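PDB 6UYH: prolyl-tRNA synthetase from Naegleria fowleri, which probably attaches proline to its cognate tRNA at the expense of ATP, and is captured here with the inhibitor halofuginone and a non-hydrolysable ATP analogue. Local coordinates for residues Phe79-Lys82 against Arg83-Glu86; Ile123-Pro126 against Ser127-Lys130; Ile187-Leu190 against Tyr191-Val194; Leu242-Asn245 against Phe246-Met249. One frame throughout, in Å; residues are numbered along the deposited sequence.

Contact 1. Residues Phe79-Lys82 against Arg83-Glu86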
ATOM      1  N   PHE A  79       3.143 -10.967 -10.879  1.00 16.81           N
ATOM      2  CA  PHE A  79       3.584 -12.116 -11.656  1.00 18.70           C
ATOM      3  C   PHE A  79       4.595 -11.694 -12.700  1.00 19.36           C
ATOM      4  O   PHE A  79       4.502 -10.605 -13.273  1.00 17.18           O
ATOM      5  CB  PHE A  79       2.403 -12.787 -12.353  1.00 16.67           C
ATOM      6  CG  PHE A  79       1.406 -13.375 -11.409  1.00 20.31           C
ATOM      7  CD1 PHE A  79       1.799 -14.328 -10.475  1.00 23.15           C
ATOM      8  CD2 PHE A  79       0.077 -12.989 -11.450  1.00 27.63           C
ATOM      9  CE1 PHE A  79       0.878 -14.884  -9.597  1.00 27.59           C
ATOM     10  CE2 PHE A  79      -0.844 -13.535 -10.575  1.00 30.19           C
ATOM     11  CZ  PHE A  79      -0.449 -14.481  -9.651  1.00 29.38           C
ATOM     12  N   VAL A  80       5.537 -12.592 -12.983  1.00 16.36           N
ATOM     13  CA  VAL A  80       6.536 -12.355 -14.018  1.00 16.84           C
ATOM     14  C   VAL A  80       6.743 -13.657 -14.777  1.00 17.37           C
ATOM     15  O   VAL A  80       6.741 -14.742 -14.184  1.00 20.34           O
ATOM     16  CB  VAL A  80       7.853 -11.797 -13.418  1.00 17.53           C
ATOM     17  CG1 VAL A  80       8.453 -12.757 -12.367  1.00 20.82           C
ATOM     18  CG2 VAL A  80       8.876 -11.486 -14.520  1.00 16.49           C
ATOM     19  N   THR A  81       6.889 -13.553 -16.098  1.00 17.27           N
ATOM     20  CA  THR A  81       7.100 -14.751 -16.902  1.00 18.47           C
ATOM     21  C   THR A  81       8.527 -15.270 -16.752  1.00 19.29           C
ATOM     22  O   THR A  81       9.460 -14.547 -16.386  1.00 20.09           O
ATOM     23  CB  THR A  81       6.817 -14.509 -18.390  1.00 21.27           C
ATOM     24  OG1 THR A  81       7.672 -13.470 -18.894  1.00 22.41           O
ATOM     25  CG2 THR A  81       5.338 -14.140 -18.623  1.00 18.80           C
ATOM     26  N   LYS A  82       8.679 -16.564 -17.036  1.00 20.13           N
ATOM     27  CA  LYS A  82      10.011 -17.156 -17.113  1.00 22.64           C
ATOM     28  C   LYS A  82      10.856 -16.436 -18.157  1.00 24.69           C
ATOM     29  O   LYS A  82      12.030 -16.127 -17.917  1.00 25.30           O
ATOM     30  CB  LYS A  82       9.884 -18.644 -17.443  1.00 23.09           C
ATOM     31  CG  LYS A  82      11.176 -19.444 -17.251  1.00 30.95           C
ATOM     32  CD  LYS A  82      10.958 -20.942 -17.488  1.00 37.52           C
ATOM     33  CE  LYS A  82      10.477 -21.229 -18.895  1.00 44.21           C
ATOM     34  NZ  LYS A  82      10.468 -22.697 -19.188  1.00 48.97           N
ATOM     35  N   ARG A  83      10.256 -16.125 -19.312  1.00 25.46           N
ATOM     36  CA  ARG A  83      10.965 -15.434 -20.389  1.00 27.97           C
ATOM     37  C   ARG A  83      11.535 -14.102 -19.908  1.00 27.44           C
ATOM     38  O   ARG A  83      12.710 -13.789 -20.153  1.00 27.46           O
ATOM     39  CB  ARG A  83      10.011 -15.242 -21.577  1.00 30.71           C
ATOM     40  CG  ARG A  83      10.350 -14.131 -22.567  1.00 31.66           C
ATOM     41  CD  ARG A  83      11.460 -14.488 -23.527  1.00 35.70           C
ATOM     42  NE  ARG A  83      11.366 -15.871 -23.969  1.00 41.67           N
ATOM     43  CZ  ARG A  83      12.236 -16.455 -24.787  1.00 45.69           C
ATOM     44  NH1 ARG A  83      13.272 -15.768 -25.266  1.00 34.62           N
ATOM     45  NH2 ARG A  83      12.068 -17.731 -25.124  1.00 44.03           N
ATOM     46  N   ALA A  84      10.718 -13.313 -19.206  1.00 22.93           N
ATOM     47  CA  ALA A  84      11.167 -12.018 -18.711  1.00 23.35           C
ATOM     48  C   ALA A  84      12.249 -12.185 -17.657  1.00 26.45           C
ATOM     49  O   ALA A  84      13.300 -11.536 -17.717  1.00 25.23           O
ATOM     50  CB  ALA A  84       9.982 -11.238 -18.129  1.00 20.19           C
ATOM     51  N   LEU A  85      11.998 -13.051 -16.678  1.00 24.01           N
ATOM     52  CA  LEU A  85      12.948 -13.259 -15.594  1.00 30.45           C
ATOM     53  C   LEU A  85      14.312 -13.674 -16.121  1.00 30.34           C
ATOM     54  O   LEU A  85      15.341 -13.163 -15.665  1.00 34.25           O
ATOM     55  CB  LEU A  85      12.389 -14.309 -14.640  1.00 37.20           C
ATOM     56  CG  LEU A  85      12.698 -14.273 -13.153  1.00 36.26           C
ATOM     57  CD1 LEU A  85      12.485 -12.887 -12.574  1.00 25.90           C
ATOM     58  CD2 LEU A  85      11.794 -15.310 -12.481  1.00 27.42           C
ATOM     59  N   GLU A  86      14.344 -14.597 -17.089  1.00 23.77           N
ATOM     60  CA  GLU A  86      15.594 -15.121 -17.626  1.00 30.06           C
ATOM     61  C   GLU A  86      16.268 -14.174 -18.611  1.00 31.92           C
ATOM     62  O   GLU A  86      17.330 -14.514 -19.138  1.00 34.04           O
ATOM     63  CB  GLU A  86      15.356 -16.479 -18.294  1.00 35.52           C
ATOM     64  CG  GLU A  86      14.966 -17.582 -17.318  1.00 41.05           C
ATOM     65  CD  GLU A  86      14.817 -18.937 -17.991  1.00 46.93           C
ATOM     66  OE1 GLU A  86      14.821 -18.994 -19.242  1.00 48.96           O
ATOM     67  OE2 GLU A  86      14.695 -19.948 -17.266  1.00 47.44           O
TER
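T81 reaches forward with its hydroxyl to A84, taking the amide of one of the first N-H groups of the short helix 82-85, for which no carbonyl of an earlier helical turn is available. OG1 stands between the backbone N and the carbonyl carbon (chi1 59°), and from there it accepts the amide hydrogen of A84 at 3.1 Å between T81 OG1 and A84 N, with an N-H...O angle of 157°. The same oxygen is hydrogen-bonded to D40 of the second subunit, probably as donor, so a single hydroxyl serves both the helix end and the dimer interface. Threonine suits the place because its branched CB tolerates the extended backbone here, while its hydroxyl caps the helix. The small A84 lets its CB lie 3.3 Å from T81 OG1.

On the apolar side the two branches of V80 divide the work. CG2, anti to the backbone N, meets CB of A84 at 3.8 Å, whereas CG1 touches CD1 of L85 at 4.0 Å, the side chains of V80 and L85 crossing at about a right angle. K82 and E86 run side by side on the outside: CG of K82 lies 3.6 Å from OE2 of E86, but K82 bends at chi3, and its NZ stays 5.4 Å from E86 OE2, so any attraction between the two charges is probably weak.

This is a classic threonine N-cap at a strand-to-helix junction. The capped turn also presents L85, whose side chain comes within about 4 Å of bound halofuginone, beside the drug pocket of the synthetase.

Contact 2. Residues Ile123-Pro126 against Ser127-Lys130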
ATOM      1  N   ILE A 123      10.232  -6.958 -14.752  1.00 16.85           N
ATOM      2  CA  ILE A 123       8.808  -6.662 -14.892  1.00 17.26           C
ATOM      3  C   ILE A 123       8.602  -5.272 -15.486  1.00 19.61           C
ATOM      4  O   ILE A 123       7.666  -5.054 -16.261  1.00 19.38           O
ATOM      5  CB  ILE A 123       8.125  -6.785 -13.514  1.00 17.31           C
ATOM      6  CG1 ILE A 123       8.271  -8.211 -12.976  1.00 18.74           C
ATOM      7  CG2 ILE A 123       6.644  -6.342 -13.567  1.00 17.59           C
ATOM      8  CD1 ILE A 123       7.707  -8.396 -11.560  1.00 16.66           C
ATOM      9  N   MET A 124       9.478  -4.324 -15.153  1.00 17.31           N
ATOM     10  CA  MET A 124       9.307  -2.924 -15.511  1.00 17.75           C
ATOM     11  C   MET A 124      10.083  -2.492 -16.745  1.00 22.72           C
ATOM     12  O   MET A 124       9.603  -1.625 -17.484  1.00 21.09           O
ATOM     13  CB  MET A 124       9.725  -2.039 -14.336  1.00 16.80           C
ATOM     14  CG  MET A 124       8.839  -2.223 -13.128  1.00 15.02           C
ATOM     15  SD  MET A 124       9.480  -1.340 -11.685  1.00 21.35           S
ATOM     16  CE  MET A 124       9.208   0.352 -12.192  1.00 18.07           C
ATOM     17  N   TYR A 125      11.254  -3.062 -16.998  1.00 21.44           N
ATOM     18  CA  TYR A 125      12.123  -2.438 -17.989  1.00 19.36           C
ATOM     19  C   TYR A 125      11.667  -2.656 -19.433  1.00 20.01           C
ATOM     20  O   TYR A 125      11.980  -1.813 -20.281  1.00 23.47           O
ATOM     21  CB  TYR A 125      13.577  -2.886 -17.782  1.00 20.96           C
ATOM     22  CG  TYR A 125      14.177  -2.354 -16.487  1.00 22.63           C
ATOM     23  CD1 TYR A 125      13.497  -1.395 -15.729  1.00 25.46           C
ATOM     24  CD2 TYR A 125      15.399  -2.817 -16.008  1.00 24.03           C
ATOM     25  CE1 TYR A 125      14.028  -0.908 -14.547  1.00 20.35           C
ATOM     26  CE2 TYR A 125      15.941  -2.337 -14.815  1.00 21.92           C
ATOM     27  CZ  TYR A 125      15.246  -1.385 -14.090  1.00 21.46           C
ATOM     28  OH  TYR A 125      15.773  -0.899 -12.905  1.00 22.92           O
ATOM     29  N   PRO A 126      10.893  -3.701 -19.769  1.00 21.33           N
ATOM     30  CA  PRO A 126      10.285  -3.701 -21.113  1.00 26.32           C
ATOM     31  C   PRO A 126       9.360  -2.515 -21.338  1.00 24.89           C
ATOM     32  O   PRO A 126       9.330  -1.965 -22.446  1.00 24.99           O
ATOM     33  CB  PRO A 126       9.549  -5.048 -21.162  1.00 26.00           C
ATOM     34  CG  PRO A 126      10.362  -5.928 -20.268  1.00 24.19           C
ATOM     35  CD  PRO A 126      10.736  -5.018 -19.120  1.00 22.68           C
ATOM     36  N   SER A 127       8.628  -2.084 -20.306  1.00 21.10           N
ATOM     37  CA  SER A 127       7.810  -0.876 -20.421  1.00 23.36           C
ATOM     38  C   SER A 127       8.674   0.368 -20.558  1.00 23.43           C
ATOM     39  O   SER A 127       8.330   1.292 -21.306  1.00 24.25           O
ATOM     40  CB  SER A 127       6.895  -0.743 -19.201  1.00 22.16           C
ATOM     41  OG  SER A 127       5.936  -1.775 -19.196  1.00 22.80           O
ATOM     42  N   TYR A 128       9.786   0.424 -19.820  1.00 16.70           N
ATOM     43  CA  TYR A 128      10.687   1.563 -19.938  1.00 19.50           C
ATOM     44  C   TYR A 128      11.195   1.704 -21.365  1.00 22.77           C
ATOM     45  O   TYR A 128      11.325   2.821 -21.879  1.00 25.34           O
ATOM     46  CB  TYR A 128      11.859   1.406 -18.960  1.00 19.08           C
ATOM     47  CG  TYR A 128      11.587   1.859 -17.536  1.00 19.01           C
ATOM     48  CD1 TYR A 128      10.396   1.545 -16.897  1.00 20.62           C
ATOM     49  CD2 TYR A 128      12.543   2.576 -16.822  1.00 21.59           C
ATOM     50  CE1 TYR A 128      10.148   1.955 -15.599  1.00 22.02           C
ATOM     51  CE2 TYR A 128      12.300   2.998 -15.521  1.00 21.40           C
ATOM     52  CZ  TYR A 128      11.108   2.680 -14.916  1.00 19.51           C
ATOM     53  OH  TYR A 128      10.856   3.088 -13.622  1.00 17.67           O
ATOM     54  N   ALA A 129      11.486   0.579 -22.022  1.00 22.89           N
ATOM     55  CA  ALA A 129      11.962   0.635 -23.401  1.00 22.77           C
ATOM     56  C   ALA A 129      10.885   1.180 -24.325  1.00 25.26           C
ATOM     57  O   ALA A 129      11.194   1.846 -25.321  1.00 28.48           O
ATOM     58  CB  ALA A 129      12.414  -0.752 -23.861  1.00 26.53           C
ATOM     59  N   LYS A 130       9.618   0.915 -23.997  1.00 21.64           N
ATOM     60  CA  LYS A 130       8.507   1.432 -24.788  1.00 22.88           C
ATOM     61  C   LYS A 130       8.291   2.916 -24.535  1.00 21.09           C
ATOM     62  O   LYS A 130       8.055   3.683 -25.477  1.00 25.27           O
ATOM     63  CB  LYS A 130       7.233   0.655 -24.456  1.00 24.76           C
ATOM     64  CG  LYS A 130       5.988   1.218 -25.122  1.00 36.16           C
ATOM     65  CD  LYS A 130       4.725   0.759 -24.420  1.00 38.45           C
ATOM     66  CE  LYS A 130       3.507   1.494 -24.973  1.00 46.16           C
ATOM     67  NZ  LYS A 130       2.281   1.209 -24.190  1.00 52.17           N
TER
HETATM   68  O   HOH W   1       7.123  -4.039 -18.630  1.00 24.48           O
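Y125 turns the edge of its ring toward the face of Y128, an edge-to-face pair with centroids 5.4 Å apart and planes at 53°. CD1 of Y125 does the touching, lying above the rim of the Y128 ring rather than its middle. M124 runs alongside Y128, and its bend at chi3 (69°) brings the terminal methyl in, with M124 CE 3.5 Å from Y128 OH. Long, flexible methionine and flat tyrosine fill this buried side closely, and H171 satisfies both phenols, Y125 OH through its ring nitrogen and Y128 OH through its carbonyl.

The opposite character belongs to P126 and K130, which are exposed. Proline has no N-H to give the preceding turn, and the helix kinks there. Next to the kink a water donates to I123 O at 2.6 Å and also bonds S127 OG, again at 2.6 Å from that hydroxyl. K130 extends fully outward to a salt bridge with D37 of the second subunit, a task for which a long lysine is well fitted.

Helix 121-131 thus lies with Y128 against L140 and L142 of strand 140-149, Y125 against Q266 and S268 of strand 261-272, and S127 facing I46 of the second subunit.

Contact 3. Residues Ile187-Leu190 against Tyr191-Val194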
ATOM      1  N   ILE A 187      19.156   9.504  -2.919  1.00 20.36           N
ATOM      2  CA  ILE A 187      18.310   8.477  -2.310  1.00 18.42           C
ATOM      3  C   ILE A 187      19.006   7.876  -1.097  1.00 18.62           C
ATOM      4  O   ILE A 187      18.370   7.601  -0.072  1.00 19.51           O
ATOM      5  CB  ILE A 187      17.930   7.389  -3.340  1.00 17.81           C
ATOM      6  CG1 ILE A 187      17.081   7.989  -4.480  1.00 18.28           C
ATOM      7  CG2 ILE A 187      17.155   6.238  -2.667  1.00 15.52           C
ATOM      8  CD1 ILE A 187      15.721   8.518  -4.036  1.00 22.36           C
ATOM      9  N   LEU A 188      20.325   7.670  -1.188  1.00 17.87           N
ATOM     10  CA  LEU A 188      21.069   7.129  -0.050  1.00 20.08           C
ATOM     11  C   LEU A 188      20.947   8.039   1.171  1.00 20.64           C
ATOM     12  O   LEU A 188      20.811   7.562   2.305  1.00 20.13           O
ATOM     13  CB  LEU A 188      22.542   6.932  -0.423  1.00 18.34           C
ATOM     14  CG  LEU A 188      23.344   6.119   0.607  1.00 21.29           C
ATOM     15  CD1 LEU A 188      22.921   4.661   0.589  1.00 21.58           C
ATOM     16  CD2 LEU A 188      24.843   6.265   0.370  1.00 22.29           C
ATOM     17  N   GLU A 189      20.994   9.356   0.955  1.00 21.22           N
ATOM     18  CA  GLU A 189      20.778  10.291   2.053  1.00 22.39           C
ATOM     19  C   GLU A 189      19.354  10.188   2.601  1.00 21.42           C
ATOM     20  O   GLU A 189      19.145  10.299   3.812  1.00 22.67           O
ATOM     21  CB  GLU A 189      21.089  11.713   1.592  1.00 24.90           C
ATOM     22  CG  GLU A 189      20.640  12.821   2.539  1.00 24.89           C
ATOM     23  CD  GLU A 189      21.390  12.846   3.868  1.00 31.61           C
ATOM     24  OE1 GLU A 189      22.390  12.112   4.036  1.00 27.54           O
ATOM     25  OE2 GLU A 189      20.987  13.627   4.752  1.00 32.16           O
ATOM     26  N   LEU A 190      18.360   9.958   1.736  1.00 20.69           N
ATOM     27  CA  LEU A 190      17.000   9.778   2.240  1.00 20.25           C
ATOM     28  C   LEU A 190      16.890   8.527   3.098  1.00 22.68           C
ATOM     29  O   LEU A 190      16.163   8.519   4.094  1.00 20.57           O
ATOM     30  CB  LEU A 190      15.989   9.716   1.093  1.00 18.89           C
ATOM     31  CG  LEU A 190      15.685  11.018   0.356  1.00 28.39           C
ATOM     32  CD1 LEU A 190      14.555  10.778  -0.646  1.00 26.50           C
ATOM     33  CD2 LEU A 190      15.298  12.130   1.337  1.00 28.23           C
ATOM     34  N   TYR A 191      17.597   7.454   2.725  1.00 17.14           N
ATOM     35  CA  TYR A 191      17.606   6.268   3.573  1.00 20.52           C
ATOM     36  C   TYR A 191      18.273   6.563   4.913  1.00 22.73           C
ATOM     37  O   TYR A 191      17.807   6.097   5.960  1.00 20.31           O
ATOM     38  CB  TYR A 191      18.319   5.111   2.867  1.00 18.61           C
ATOM     39  CG  TYR A 191      17.581   4.550   1.682  1.00 16.67           C
ATOM     40  CD1 TYR A 191      16.214   4.777   1.502  1.00 19.19           C
ATOM     41  CD2 TYR A 191      18.251   3.770   0.740  1.00 19.48           C
ATOM     42  CE1 TYR A 191      15.548   4.253   0.415  1.00 19.05           C
ATOM     43  CE2 TYR A 191      17.597   3.240  -0.339  1.00 21.56           C
ATOM     44  CZ  TYR A 191      16.248   3.477  -0.505  1.00 19.63           C
ATOM     45  OH  TYR A 191      15.610   2.928  -1.598  1.00 20.07           O
ATOM     46  N   LYS A 192      19.368   7.327   4.902  1.00 20.25           N
ATOM     47  CA  LYS A 192      19.960   7.754   6.167  1.00 17.76           C
ATOM     48  C   LYS A 192      18.946   8.537   7.002  1.00 21.78           C
ATOM     49  O   LYS A 192      18.843   8.339   8.216  1.00 20.41           O
ATOM     50  CB  LYS A 192      21.216   8.588   5.899  1.00 20.92           C
ATOM     51  CG  LYS A 192      21.838   9.268   7.124  1.00 28.01           C
ATOM     52  CD  LYS A 192      21.326  10.690   7.258  1.00 31.60           C
ATOM     53  CE  LYS A 192      22.277  11.581   8.034  1.00 30.55           C
ATOM     54  NZ  LYS A 192      21.786  12.984   7.934  1.00 34.80           N
ATOM     55  N   ARG A 193      18.172   9.422   6.363  1.00 20.67           N
ATOM     56  CA  ARG A 193      17.194  10.206   7.116  1.00 19.46           C
ATOM     57  C   ARG A 193      16.068   9.337   7.670  1.00 21.22           C
ATOM     58  O   ARG A 193      15.574   9.596   8.774  1.00 21.48           O
ATOM     59  CB  ARG A 193      16.632  11.326   6.244  1.00 19.42           C
ATOM     60  CG  ARG A 193      17.700  12.337   5.833  1.00 23.83           C
ATOM     61  CD  ARG A 193      17.082  13.474   5.039  1.00 29.98           C
ATOM     62  NE  ARG A 193      16.089  14.181   5.837  1.00 29.76           N
ATOM     63  CZ  ARG A 193      15.094  14.899   5.330  1.00 33.18           C
ATOM     64  NH1 ARG A 193      14.959  15.018   4.014  1.00 29.71           N
ATOM     65  NH2 ARG A 193      14.234  15.493   6.140  1.00 34.31           N
ATOM     66  N   VAL A 194      15.624   8.321   6.922  1.00 19.61           N
ATOM     67  CA  VAL A 194      14.618   7.407   7.471  1.00 20.07           C
ATOM     68  C   VAL A 194      15.136   6.774   8.755  1.00 20.60           C
ATOM     69  O   VAL A 194      14.479   6.810   9.799  1.00 21.80           O
ATOM     70  CB  VAL A 194      14.226   6.323   6.449  1.00 17.99           C
ATOM     71  CG1 VAL A 194      13.365   5.227   7.143  1.00 17.92           C
ATOM     72  CG2 VAL A 194      13.459   6.930   5.261  1.00 15.97           C
TER
HETATM   73  O   HOH W   2      24.089  13.487   5.902  1.00 43.77           O
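I187 sets its CG2 methyl over the face of the Y191 ring, one turn further along helix 177-198 of the class II synthetase core. The methyl lies 4.0 Å from the ring centroid and 24° off the normal, a CH-pi contact made between residues i and i+4. CG2 is anti to the backbone N of I187, which carries it forward to the ring; its nearest ring atom is CZ, 3.6 Å away. Beta-branched isoleucine suits the place because its CG2 methyl sits close to the backbone and can cover the ring; tyrosine suits its own because its hydroxyl hydrogen-bonds Q168.

E189 and K192 lie side by side on another face of the helix, pointing the same way. Each chain bends at chi2, and their ends meet in a weak salt bridge, 3.3 Å from OE2 of E189 to NZ of K192. A water links the other carboxylate oxygen, E189 OE1, to the same ammonium, and K205 gives OE1 a stronger partner. R193 crosses E189 obliquely, with only its aliphatic part in touch, its guanidinium plane 22° from that of the carboxylate; its charge is spent on E197 instead.

L190 and V194 pack against helix 49-67, on I66 and F61 respectively. One branch of the valine leans back over the preceding turn, its CG2 3.3 Å from O of L190.

Contact 4. Residues Leu242-Asn245 against Phe246-Met249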
ATOM      1  N   LEU A 242      23.018   1.575 -12.047  1.00 26.93           N
ATOM      2  CA  LEU A 242      22.998   0.444 -12.963  1.00 25.54           C
ATOM      3  C   LEU A 242      23.733   0.741 -14.262  1.00 27.52           C
ATOM      4  O   LEU A 242      23.904  -0.164 -15.087  1.00 32.61           O
ATOM      5  CB  LEU A 242      21.545   0.025 -13.248  1.00 29.18           C
ATOM      6  CG  LEU A 242      20.636  -0.278 -12.045  1.00 27.45           C
ATOM      7  CD1 LEU A 242      19.199  -0.545 -12.520  1.00 24.62           C
ATOM      8  CD2 LEU A 242      21.163  -1.463 -11.231  1.00 26.08           C
ATOM      9  N   GLY A 243      24.206   1.972 -14.438  1.00 26.51           N
ATOM     10  CA  GLY A 243      24.855   2.353 -15.673  1.00 33.45           C
ATOM     11  C   GLY A 243      23.930   2.125 -16.844  1.00 34.71           C
ATOM     12  O   GLY A 243      22.733   2.430 -16.794  1.00 30.36           O
ATOM     13  N   GLN A 244      24.488   1.554 -17.911  1.00 31.46           N
ATOM     14  CA  GLN A 244      23.727   1.157 -19.087  1.00 33.52           C
ATOM     15  C   GLN A 244      23.577  -0.358 -19.178  1.00 31.21           C
ATOM     16  O   GLN A 244      23.246  -0.885 -20.245  1.00 31.57           O
ATOM     17  CB  GLN A 244      24.385   1.715 -20.348  1.00 35.71           C
ATOM     18  CG  GLN A 244      24.450   3.241 -20.373  1.00 34.01           C
ATOM     19  CD  GLN A 244      25.297   3.774 -21.510  1.00 41.56           C
ATOM     20  OE1 GLN A 244      26.347   3.218 -21.825  1.00 42.00           O
ATOM     21  NE2 GLN A 244      24.839   4.856 -22.137  1.00 38.91           N
ATOM     22  N   ASN A 245      23.801  -1.065 -18.068  1.00 32.33           N
ATOM     23  CA  ASN A 245      23.761  -2.523 -18.088  1.00 33.37           C
ATOM     24  C   ASN A 245      22.373  -3.048 -18.432  1.00 33.28           C
ATOM     25  O   ASN A 245      22.237  -3.979 -19.235  1.00 34.36           O
ATOM     26  CB  ASN A 245      24.220  -3.070 -16.735  1.00 29.90           C
ATOM     27  CG  ASN A 245      25.670  -2.735 -16.442  1.00 34.73           C
ATOM     28  OD1 ASN A 245      26.506  -2.725 -17.345  1.00 41.43           O
ATOM     29  ND2 ASN A 245      25.976  -2.454 -15.184  1.00 34.65           N
ATOM     30  N   PHE A 246      21.331  -2.471 -17.831  1.00 31.00           N
ATOM     31  CA  PHE A 246      19.976  -2.919 -18.122  1.00 29.97           C
ATOM     32  C   PHE A 246      19.408  -2.258 -19.369  1.00 27.90           C
ATOM     33  O   PHE A 246      18.567  -2.858 -20.048  1.00 34.06           O
ATOM     34  CB  PHE A 246      19.058  -2.666 -16.922  1.00 26.06           C
ATOM     35  CG  PHE A 246      19.188  -3.707 -15.842  1.00 22.88           C
ATOM     36  CD1 PHE A 246      20.136  -3.569 -14.837  1.00 26.57           C
ATOM     37  CD2 PHE A 246      18.380  -4.835 -15.845  1.00 25.45           C
ATOM     38  CE1 PHE A 246      20.264  -4.529 -13.848  1.00 31.17           C
ATOM     39  CE2 PHE A 246      18.502  -5.795 -14.856  1.00 30.12           C
ATOM     40  CZ  PHE A 246      19.442  -5.640 -13.856  1.00 28.53           C
ATOM     41  N   SER A 247      19.850  -1.042 -19.700  1.00 30.13           N
ATOM     42  CA  SER A 247      19.338  -0.413 -20.911  1.00 30.58           C
ATOM     43  C   SER A 247      19.868  -1.106 -22.158  1.00 34.34           C
ATOM     44  O   SER A 247      19.188  -1.128 -23.189  1.00 31.49           O
ATOM     45  CB  SER A 247      19.666   1.078 -20.919  1.00 31.98           C
ATOM     46  OG  SER A 247      21.043   1.317 -20.733  1.00 33.45           O
ATOM     47  N   LYS A 248      21.062  -1.702 -22.088  1.00 32.10           N
ATOM     48  CA  LYS A 248      21.507  -2.522 -23.208  1.00 32.61           C
ATOM     49  C   LYS A 248      20.738  -3.835 -23.253  1.00 32.23           C
ATOM     50  O   LYS A 248      20.356  -4.301 -24.332  1.00 42.41           O
ATOM     51  CB  LYS A 248      23.013  -2.769 -23.120  1.00 36.42           C
ATOM     52  CG  LYS A 248      23.850  -1.545 -23.445  1.00 39.23           C
ATOM     53  CD  LYS A 248      25.322  -1.783 -23.127  1.00 41.90           C
ATOM     54  CE  LYS A 248      26.125  -0.502 -23.276  1.00 50.50           C
ATOM     55  NZ  LYS A 248      27.549  -0.667 -22.850  1.00 48.75           N
ATOM     56  N   MET A 249      20.472  -4.416 -22.082  1.00 34.41           N
ATOM     57  CA  MET A 249      19.703  -5.654 -21.986  1.00 36.61           C
ATOM     58  C   MET A 249      18.299  -5.490 -22.559  1.00 43.08           C
ATOM     59  O   MET A 249      17.803  -6.370 -23.273  1.00 41.82           O
ATOM     60  CB  MET A 249      19.626  -6.086 -20.519  1.00 44.24           C
ATOM     61  CG  MET A 249      19.932  -7.547 -20.219  1.00 58.22           C
ATOM     62  SD  MET A 249      19.943  -7.871 -18.429  1.00 68.82           S
ATOM     63  CE  MET A 249      21.419  -6.995 -17.909  1.00 61.66           C
TER
HETATM   64  O   HOH W   3      20.834   0.397 -17.379  1.00 31.91           O
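L242 packs its isobutyl group obliquely against the F246 ring: CD1 of L242 is 3.9 Å from CD1 of F246, and its other methyl, CD2, sits 4.1 Å from F246 CE1. Leucine's fork thus spans two neighbouring ring atoms. CE of M249, brought there by the bend of its chain at chi3, lies over one face of the ring, toward the rim, and 3.4 Å from N245 O. Beyond these partners both L242 and F246 pack on Y125 of helix 121-131.

Between the leucine and the helix the chain turns sharply. L242 to N245 form a type II' turn, closed by a bond from N245 N to L242 O, and G243 takes the positive phi (57°) that a residue without a side chain adopts at little cost. L242 and G243 together face Q266 as a classic beta bulge.

Q244 occupies the N-cap position, yet its amide turns to F263 O on strand 261-272. A water stands in near the helix start, donating to G243 O and accepting from S247 N at 2.9 Å, while the carbonyl of Q244 takes the amide of K248, 3.0 Å from Q244 O to K248 N. S247, with OG tucked between its own N and carbonyl carbon (chi1 54°), hydrogen-bonds A264 O, and N245 ND2 reaches D218 and G216.

The chemistry implies a division of labour: water and main chain start the helix, polar side chains tie the turn to its surroundings, and the leucine-phenylalanine pair supplies the apolar packing.

Contact 3 is the interior one, its centre about 10 Å from that of the chain, whereas contacts 1, 2 and 4 have theirs some 27 to 29 Å out and are partly buried. Contacts 2 and 3 each stay within one helix, contact 3 in regular turns, contact 2 across a proline kink; contacts 1 and 4 each start a helix after a strand, one capped by a threonine hydroxyl, the other aided by water. Contact 2 touches contacts 1 and 4: V80 CB meets I123 CG1 at 3.6 Å, and Y125 packs against L242 and F246. Contacts 1 and 2 also share the subunit interface, while contacts 3 and 4 touch no other chain of the assembly.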